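PDB 4KHB: FACT complex subunit POB3 from Chaetomium thermophilum var. thermophilum, which probably acts, as part of the FACT complex, as a histone chaperone that reorganizes nucleosomes during transcription, replication and repair. Local coordinates for residues G60-T69 against Q74-L86. Numbering follows the deposited sequence.
Sequences GYEVKILQRT and QLDGFQQEDYERL
Val63 and Leu75 form a hydrogen-bonded antiparallel pair, with Val63 N to Leu75 O at 2.7 Å and Leu75 N to Val63 O at 2.9 Å. Farther along, Tyr61 O accepts two donors, Gly77 N at 3.1 Å and Phe78 N at 3.3 Å. Phe78 O takes Tyr61 N in return, the N-H pointing almost straight at it.

Among polar side chains, Gln74 NE2 reaches Glu62 OE2 at 3.1 Å from the syn side, but tilted 31° out of the carboxylate plane; Gln74 OE1 accepts a hydrogen bond from Lys170 NZ, and NE2 also hydrogen-bonds Met41 O of the SPT16D chain.

Apolar contact centres on Val63 CG2, which touches Phe78 CE2 at 3.6 Å and Leu86 CD1 at 3.8 Å, linking strand to helix. Tyr61, its CG anti to the carbonyl carbon (chi1 -69°), thereby brings one ring face under Gln80 CA, and its ring also meets that of Trp54, nearly parallel. An alanine here would remove the ring, probably leaving the Gln80 side chain free to turn and Trp54 without its ring neighbour.

The one-residue register shift, Gly77 and Phe78 both facing Tyr61, together with the positive phi of Gly77 (117°), fits a G1 beta bulge in the hairpin leading into helix 83-92 of the N-terminal PH-like domain.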
ATOM      1  N   GLY H  60      11.597   1.008  -7.575  1.00 30.15           N
ATOM      2  CA  GLY H  60      12.575   0.032  -7.131  1.00 25.84           C
ATOM      3  C   GLY H  60      12.268  -0.506  -5.747  1.00 23.00           C
ATOM      4  O   GLY H  60      11.128  -0.858  -5.446  1.00 24.76           O
ATOM      5  N   TYR H  61      13.285  -0.569  -4.894  1.00 15.48           N
ATOM      6  CA  TYR H  61      13.256  -1.006  -3.502  1.00 15.27           C
ATOM      7  C   TYR H  61      13.107   0.050  -2.420  1.00 15.31           C
ATOM      8  O   TYR H  61      13.527   1.113  -2.566  1.00 13.14           O
ATOM      9  CB  TYR H  61      14.483  -1.799  -3.169  1.00 14.88           C
ATOM     10  CG  TYR H  61      14.473  -3.071  -3.839  1.00 22.66           C
ATOM     11  CD1 TYR H  61      14.825  -3.150  -5.146  1.00 23.97           C
ATOM     12  CD2 TYR H  61      14.106  -4.210  -3.192  1.00 20.21           C
ATOM     13  CE1 TYR H  61      14.785  -4.274  -5.776  1.00 31.64           C
ATOM     14  CE2 TYR H  61      14.070  -5.347  -3.817  1.00 22.73           C
ATOM     15  CZ  TYR H  61      14.414  -5.373  -5.122  1.00 35.30           C
ATOM     16  OH  TYR H  61      14.396  -6.508  -5.817  1.00 44.83           O
ATOM     17  N   GLU H  62      12.479  -0.305  -1.334  1.00 11.52           N
ATOM     18  CA  GLU H  62      12.101   0.669  -0.323  1.00 12.76           C
ATOM     19  C   GLU H  62      12.758   0.383   1.020  1.00 12.70           C
ATOM     20  O   GLU H  62      12.771  -0.761   1.482  1.00 11.09           O
ATOM     21  CB  GLU H  62      10.576   0.673  -0.163  1.00 12.36           C
ATOM     22  CG  GLU H  62      10.053   1.617   0.910  1.00 16.31           C
ATOM     23  CD  GLU H  62       8.590   1.380   1.231  1.00 20.79           C
ATOM     24  OE1 GLU H  62       8.284   0.390   1.929  1.00 21.31           O
ATOM     25  OE2 GLU H  62       7.748   2.186   0.786  1.00 20.90           O
ATOM     26  N   VAL H  63      13.299   1.424   1.644  1.00 10.02           N
ATOM     27  CA  VAL H  63      13.669   1.358   3.050  1.00  9.30           C
ATOM     28  C   VAL H  63      12.580   2.074   3.833  1.00 12.50           C
ATOM     29  O   VAL H  63      12.374   3.277   3.661  1.00 10.66           O
ATOM     30  CB  VAL H  63      15.024   2.033   3.327  1.00  8.08           C
ATOM     31  CG1 VAL H  63      15.287   2.100   4.824  1.00 11.80           C
ATOM     32  CG2 VAL H  63      16.141   1.285   2.628  1.00 10.24           C
ATOM     33  N   LYS H  64      11.873   1.332   4.678  1.00 13.01           N
ATOM     34  CA  LYS H  64      10.848   1.923   5.528  1.00 11.27           C
ATOM     35  C   LYS H  64      11.418   2.107   6.922  1.00  9.77           C
ATOM     36  O   LYS H  64      11.795   1.131   7.574  1.00 11.77           O
ATOM     37  CB  LYS H  64       9.601   1.034   5.571  1.00 14.02           C
ATOM     38  CG  LYS H  64       8.424   1.631   6.325  1.00 18.86           C
ATOM     39  CD  LYS H  64       7.432   0.550   6.725  1.00 17.02           C
ATOM     40  CE  LYS H  64       6.690   0.014   5.513  1.00 24.30           C
ATOM     41  NZ  LYS H  64       5.286  -0.365   5.834  1.00 27.81           N
ATOM     42  N   ILE H  65      11.477   3.352   7.383  1.00 11.19           N
ATOM     43  CA  ILE H  65      12.041   3.631   8.699  1.00 15.72           C
ATOM     44  C   ILE H  65      10.952   3.840   9.740  1.00 11.84           C
ATOM     45  O   ILE H  65      10.056   4.674   9.571  1.00 12.84           O
ATOM     46  CB  ILE H  65      12.989   4.851   8.677  1.00 17.90           C
ATOM     47  CG1 ILE H  65      14.198   4.569   7.780  1.00 13.79           C
ATOM     48  CG2 ILE H  65      13.482   5.171  10.078  1.00 11.25           C
ATOM     49  CD1 ILE H  65      15.088   5.776   7.535  1.00 15.25           C
ATOM     50  N   LEU H  66      11.047   3.062  10.814  1.00 12.59           N
ATOM     51  CA  LEU H  66      10.104   3.127  11.917  1.00 12.88           C
ATOM     52  C   LEU H  66      10.695   3.983  13.030  1.00 15.33           C
ATOM     53  O   LEU H  66      11.754   3.661  13.577  1.00 14.93           O
ATOM     54  CB  LEU H  66       9.807   1.711  12.417  1.00 18.83           C
ATOM     55  CG  LEU H  66       9.480   0.721  11.295  1.00 21.92           C
ATOM     56  CD1 LEU H  66       9.567  -0.722  11.762  1.00 21.14           C
ATOM     57  CD2 LEU H  66       8.106   1.015  10.721  1.00 21.64           C
ATOM     58  N   GLN H  67      10.012   5.076  13.355  1.00 12.02           N
ATOM     59  CA  GLN H  67      10.456   5.995  14.401  1.00 19.25           C
ATOM     60  C   GLN H  67      10.222   5.406  15.795  1.00 19.82           C
ATOM     61  O   GLN H  67       9.388   4.512  15.958  1.00 20.80           O
ATOM     62  CB  GLN H  67       9.743   7.346  14.253  1.00 14.83           C
ATOM     63  CG  GLN H  67      10.162   8.153  13.019  1.00 19.65           C
ATOM     64  CD  GLN H  67       9.287   9.372  12.788  1.00 25.17           C
ATOM     65  OE1 GLN H  67       8.451   9.717  13.622  1.00 37.11           O
ATOM     66  NE2 GLN H  67       9.467  10.023  11.645  1.00 25.22           N
ATOM     67  N   ARG H  68      10.966   5.892  16.789  1.00 21.09           N
ATOM     68  CA  ARG H  68      10.740   5.485  18.176  1.00 17.75           C
ATOM     69  C   ARG H  68       9.393   6.034  18.614  1.00 13.47           C
ATOM     70  O   ARG H  68       8.634   5.367  19.314  1.00 16.48           O
ATOM     71  CB  ARG H  68      11.832   6.028  19.098  1.00 17.03           C
ATOM     72  CG  ARG H  68      13.248   5.565  18.794  1.00 20.59           C
ATOM     73  CD  ARG H  68      13.939   5.116  20.070  1.00 24.84           C
ATOM     74  NE  ARG H  68      15.288   4.609  19.834  1.00 39.25           N
ATOM     75  CZ  ARG H  68      15.683   3.375  20.124  1.00 49.98           C
ATOM     76  NH1 ARG H  68      14.830   2.514  20.662  1.00 51.53           N
ATOM     77  NH2 ARG H  68      16.931   3.002  19.878  1.00 34.69           N
ATOM     78  N   THR H  69       9.114   7.267  18.202  1.00 10.84           N
ATOM     79  CA  THR H  69       7.767   7.823  18.278  1.00 17.32           C
ATOM     80  C   THR H  69       6.963   7.199  17.144  1.00 23.09           C
ATOM     81  O   THR H  69       7.528   6.524  16.286  1.00 24.74           O
ATOM     82  CB  THR H  69       7.781   9.360  18.131  1.00 13.40           C
ATOM     83  OG1 THR H  69       8.283   9.723  16.837  1.00 19.43           O
ATOM     84  CG2 THR H  69       8.667   9.988  19.200  1.00 14.41           C
ATOM     85  N   GLN H  74       9.252   6.619   4.391  1.00 13.07           N
ATOM     86  CA  GLN H  74       9.400   5.748   3.232  1.00 14.10           C
ATOM     87  C   GLN H  74      10.400   6.282   2.210  1.00  9.94           C
ATOM     88  O   GLN H  74      10.218   7.366   1.650  1.00 10.37           O
ATOM     89  CB  GLN H  74       8.033   5.511   2.575  1.00 11.26           C
ATOM     90  CG  GLN H  74       7.111   4.598   3.373  1.00 19.46           C
ATOM     91  CD  GLN H  74       5.682   4.621   2.871  1.00 23.48           C
ATOM     92  OE1 GLN H  74       4.807   5.244   3.475  1.00 19.96           O
ATOM     93  NE2 GLN H  74       5.439   3.951   1.751  1.00 17.58           N
ATOM     94  N   LEU H  75      11.459   5.509   1.987  1.00 15.02           N
ATOM     95  CA  LEU H  75      12.459   5.829   0.979  1.00 12.84           C
ATOM     96  C   LEU H  75      12.541   4.716  -0.065  1.00 16.00           C
ATOM     97  O   LEU H  75      13.099   3.647   0.215  1.00 15.00           O
ATOM     98  CB  LEU H  75      13.826   6.006   1.644  1.00 12.73           C
ATOM     99  CG  LEU H  75      13.954   7.047   2.758  1.00 15.95           C
ATOM    100  CD1 LEU H  75      15.179   6.766   3.609  1.00 13.99           C
ATOM    101  CD2 LEU H  75      14.030   8.445   2.183  1.00 16.82           C
ATOM    102  N   ASP H  76      11.994   4.951  -1.258  1.00 14.79           N
ATOM    103  CA  ASP H  76      12.098   3.954  -2.325  1.00 18.49           C
ATOM    104  C   ASP H  76      12.871   4.507  -3.525  1.00 17.10           C
ATOM    105  O   ASP H  76      13.013   5.722  -3.680  1.00 16.03           O
ATOM    106  CB  ASP H  76      10.727   3.384  -2.733  1.00 23.27           C
ATOM    107  CG  ASP H  76       9.788   4.429  -3.303  1.00 32.96           C
ATOM    108  OD1 ASP H  76      10.136   5.629  -3.301  1.00 43.24           O
ATOM    109  OD2 ASP H  76       8.689   4.046  -3.761  1.00 42.06           O
ATOM    110  N   GLY H  77      13.359   3.605  -4.371  1.00 17.95           N
ATOM    111  CA  GLY H  77      14.163   3.977  -5.520  1.00 16.07           C
ATOM    112  C   GLY H  77      15.557   3.392  -5.407  1.00 17.21           C
ATOM    113  O   GLY H  77      16.410   3.612  -6.270  1.00 16.32           O
ATOM    114  N   PHE H  78      15.787   2.628  -4.345  1.00 15.46           N
ATOM    115  CA  PHE H  78      17.064   1.950  -4.171  1.00 16.30           C
ATOM    116  C   PHE H  78      17.188   0.810  -5.172  1.00 19.51           C
ATOM    117  O   PHE H  78      16.184   0.278  -5.655  1.00 14.52           O
ATOM    118  CB  PHE H  78      17.202   1.402  -2.751  1.00 10.77           C
ATOM    119  CG  PHE H  78      17.318   2.461  -1.693  1.00 15.39           C
ATOM    120  CD1 PHE H  78      18.545   3.051  -1.414  1.00 12.44           C
ATOM    121  CD2 PHE H  78      16.208   2.842  -0.954  1.00 13.14           C
ATOM    122  CE1 PHE H  78      18.659   4.021  -0.432  1.00 15.14           C
ATOM    123  CE2 PHE H  78      16.313   3.810   0.033  1.00 12.31           C
ATOM    124  CZ  PHE H  78      17.539   4.400   0.294  1.00 13.04           C
ATOM    125  N   GLN H  79      18.422   0.432  -5.483  1.00 17.43           N
ATOM    126  CA  GLN H  79      18.655  -0.735  -6.319  1.00 19.70           C
ATOM    127  C   GLN H  79      18.819  -1.952  -5.420  1.00 22.81           C
ATOM    128  O   GLN H  79      19.144  -1.815  -4.239  1.00 15.87           O
ATOM    129  CB  GLN H  79      19.901  -0.539  -7.187  1.00 23.30           C
ATOM    130  CG  GLN H  79      19.815   0.669  -8.110  1.00 26.97           C
ATOM    131  CD  GLN H  79      19.359   0.297  -9.506  1.00 46.80           C
ATOM    132  OE1 GLN H  79      19.963  -0.550 -10.165  1.00 56.57           O
ATOM    133  NE2 GLN H  79      18.283   0.927  -9.964  1.00 53.06           N
ATOM    134  N   GLN H  80      18.569  -3.134  -5.975  1.00 23.93           N
ATOM    135  CA  GLN H  80      18.684  -4.381  -5.227  1.00 25.49           C
ATOM    136  C   GLN H  80      20.094  -4.561  -4.663  1.00 24.01           C
ATOM    137  O   GLN H  80      20.279  -5.152  -3.597  1.00 25.53           O
ATOM    138  CB  GLN H  80      18.313  -5.567  -6.126  1.00 26.40           C
ATOM    139  CG  GLN H  80      18.279  -6.918  -5.417  1.00 34.38           C
ATOM    140  CD  GLN H  80      17.647  -8.011  -6.261  1.00 37.98           C
ATOM    141  OE1 GLN H  80      18.192  -8.410  -7.290  1.00 42.93           O
ATOM    142  NE2 GLN H  80      16.491  -8.497  -5.829  1.00 34.94           N
ATOM    143  N   GLU H  81      21.081  -4.039  -5.387  1.00 17.61           N
ATOM    144  CA  GLU H  81      22.482  -4.132  -4.989  1.00 19.53           C
ATOM    145  C   GLU H  81      22.791  -3.296  -3.743  1.00 21.24           C
ATOM    146  O   GLU H  81      23.822  -3.494  -3.089  1.00 17.82           O
ATOM    147  CB  GLU H  81      23.380  -3.705  -6.162  1.00 24.59           C
ATOM    148  CG  GLU H  81      24.216  -2.452  -5.920  1.00 31.83           C
ATOM    149  CD  GLU H  81      24.642  -1.771  -7.206  1.00 57.59           C
ATOM    150  OE1 GLU H  81      25.806  -1.325  -7.290  1.00 59.67           O
ATOM    151  OE2 GLU H  81      23.809  -1.674  -8.131  1.00 59.44           O
ATOM    152  N   ASP H  82      21.882  -2.391  -3.394  1.00 17.53           N
ATOM    153  CA  ASP H  82      22.130  -1.435  -2.319  1.00 18.20           C
ATOM    154  C   ASP H  82      21.930  -2.030  -0.925  1.00 17.03           C
ATOM    155  O   ASP H  82      22.257  -1.386   0.069  1.00 16.62           O
ATOM    156  CB  ASP H  82      21.226  -0.203  -2.469  1.00 17.81           C
ATOM    157  CG  ASP H  82      21.569   0.638  -3.683  1.00 23.48           C
ATOM    158  OD1 ASP H  82      22.762   0.728  -4.037  1.00 35.42           O
ATOM    159  OD2 ASP H  82      20.633   1.213  -4.281  1.00 20.70           O
ATOM    160  N   TYR H  83      21.384  -3.241  -0.850  1.00 20.05           N
ATOM    161  CA  TYR H  83      21.013  -3.829   0.441  1.00 17.01           C
ATOM    162  C   TYR H  83      22.140  -3.958   1.462  1.00 16.81           C
ATOM    163  O   TYR H  83      21.983  -3.569   2.622  1.00 15.16           O
ATOM    164  CB  TYR H  83      20.324  -5.189   0.267  1.00 13.61           C
ATOM    165  CG  TYR H  83      20.029  -5.840   1.598  1.00 16.64           C
ATOM    166  CD1 TYR H  83      18.928  -5.453   2.349  1.00 13.56           C
ATOM    167  CD2 TYR H  83      20.860  -6.829   2.112  1.00 15.15           C
ATOM    168  CE1 TYR H  83      18.663  -6.030   3.573  1.00 16.30           C
ATOM    169  CE2 TYR H  83      20.605  -7.409   3.333  1.00 15.64           C
ATOM    170  CZ  TYR H  83      19.504  -7.007   4.056  1.00 18.08           C
ATOM    171  OH  TYR H  83      19.245  -7.588   5.275  1.00 21.25           O
ATOM    172  N   GLU H  84      23.266  -4.516   1.029  1.00 17.79           N
ATOM    173  CA  GLU H  84      24.360  -4.843   1.939  1.00 21.41           C
ATOM    174  C   GLU H  84      24.975  -3.594   2.577  1.00 17.86           C
ATOM    175  O   GLU H  84      25.366  -3.610   3.749  1.00 17.76           O
ATOM    176  CB  GLU H  84      25.400  -5.733   1.232  1.00 22.54           C
ATOM    177  CG  GLU H  84      26.148  -5.088   0.067  1.00 43.39           C
ATOM    178  CD  GLU H  84      27.521  -5.706  -0.151  1.00 61.16           C
ATOM    179  OE1 GLU H  84      27.866  -6.675   0.564  1.00 56.37           O
ATOM    180  OE2 GLU H  84      28.263  -5.217  -1.029  1.00 63.79           O
ATOM    181  N   ARG H  85      25.036  -2.513   1.807  1.00 16.60           N
ATOM    182  CA  ARG H  85      25.506  -1.230   2.308  1.00 17.95           C
ATOM    183  C   ARG H  85      24.534  -0.681   3.351  1.00 19.18           C
ATOM    184  O   ARG H  85      24.944  -0.225   4.418  1.00 20.47           O
ATOM    185  CB  ARG H  85      25.640  -0.243   1.148  1.00 13.95           C
ATOM    186  CG  ARG H  85      26.974   0.485   1.078  1.00 16.75           C
ATOM    187  CD  ARG H  85      27.117   1.233  -0.243  1.00 22.52           C
ATOM    188  NE  ARG H  85      26.996   2.679  -0.067  1.00 24.01           N
ATOM    189  CZ  ARG H  85      26.509   3.508  -0.986  1.00 22.38           C
ATOM    190  NH1 ARG H  85      26.092   3.040  -2.154  1.00 22.57           N
ATOM    191  NH2 ARG H  85      26.438   4.807  -0.734  1.00 21.69           N
ATOM    192  N   LEU H  86      23.244  -0.715   3.024  1.00 13.46           N
ATOM    193  CA  LEU H  86      22.195  -0.222   3.913  1.00 15.50           C
ATOM    194  C   LEU H  86      22.135  -1.011   5.218  1.00 17.29           C
ATOM    195  O   LEU H  86      21.934  -0.437   6.291  1.00 15.75           O
ATOM    196  CB  LEU H  86      20.835  -0.244   3.205  1.00  9.36           C
ATOM    197  CG  LEU H  86      20.680   0.720   2.024  1.00 13.88           C
ATOM    198  CD1 LEU H  86      19.476   0.369   1.175  1.00  8.51           C
ATOM    199  CD2 LEU H  86      20.568   2.151   2.517  1.00 13.14           C
TER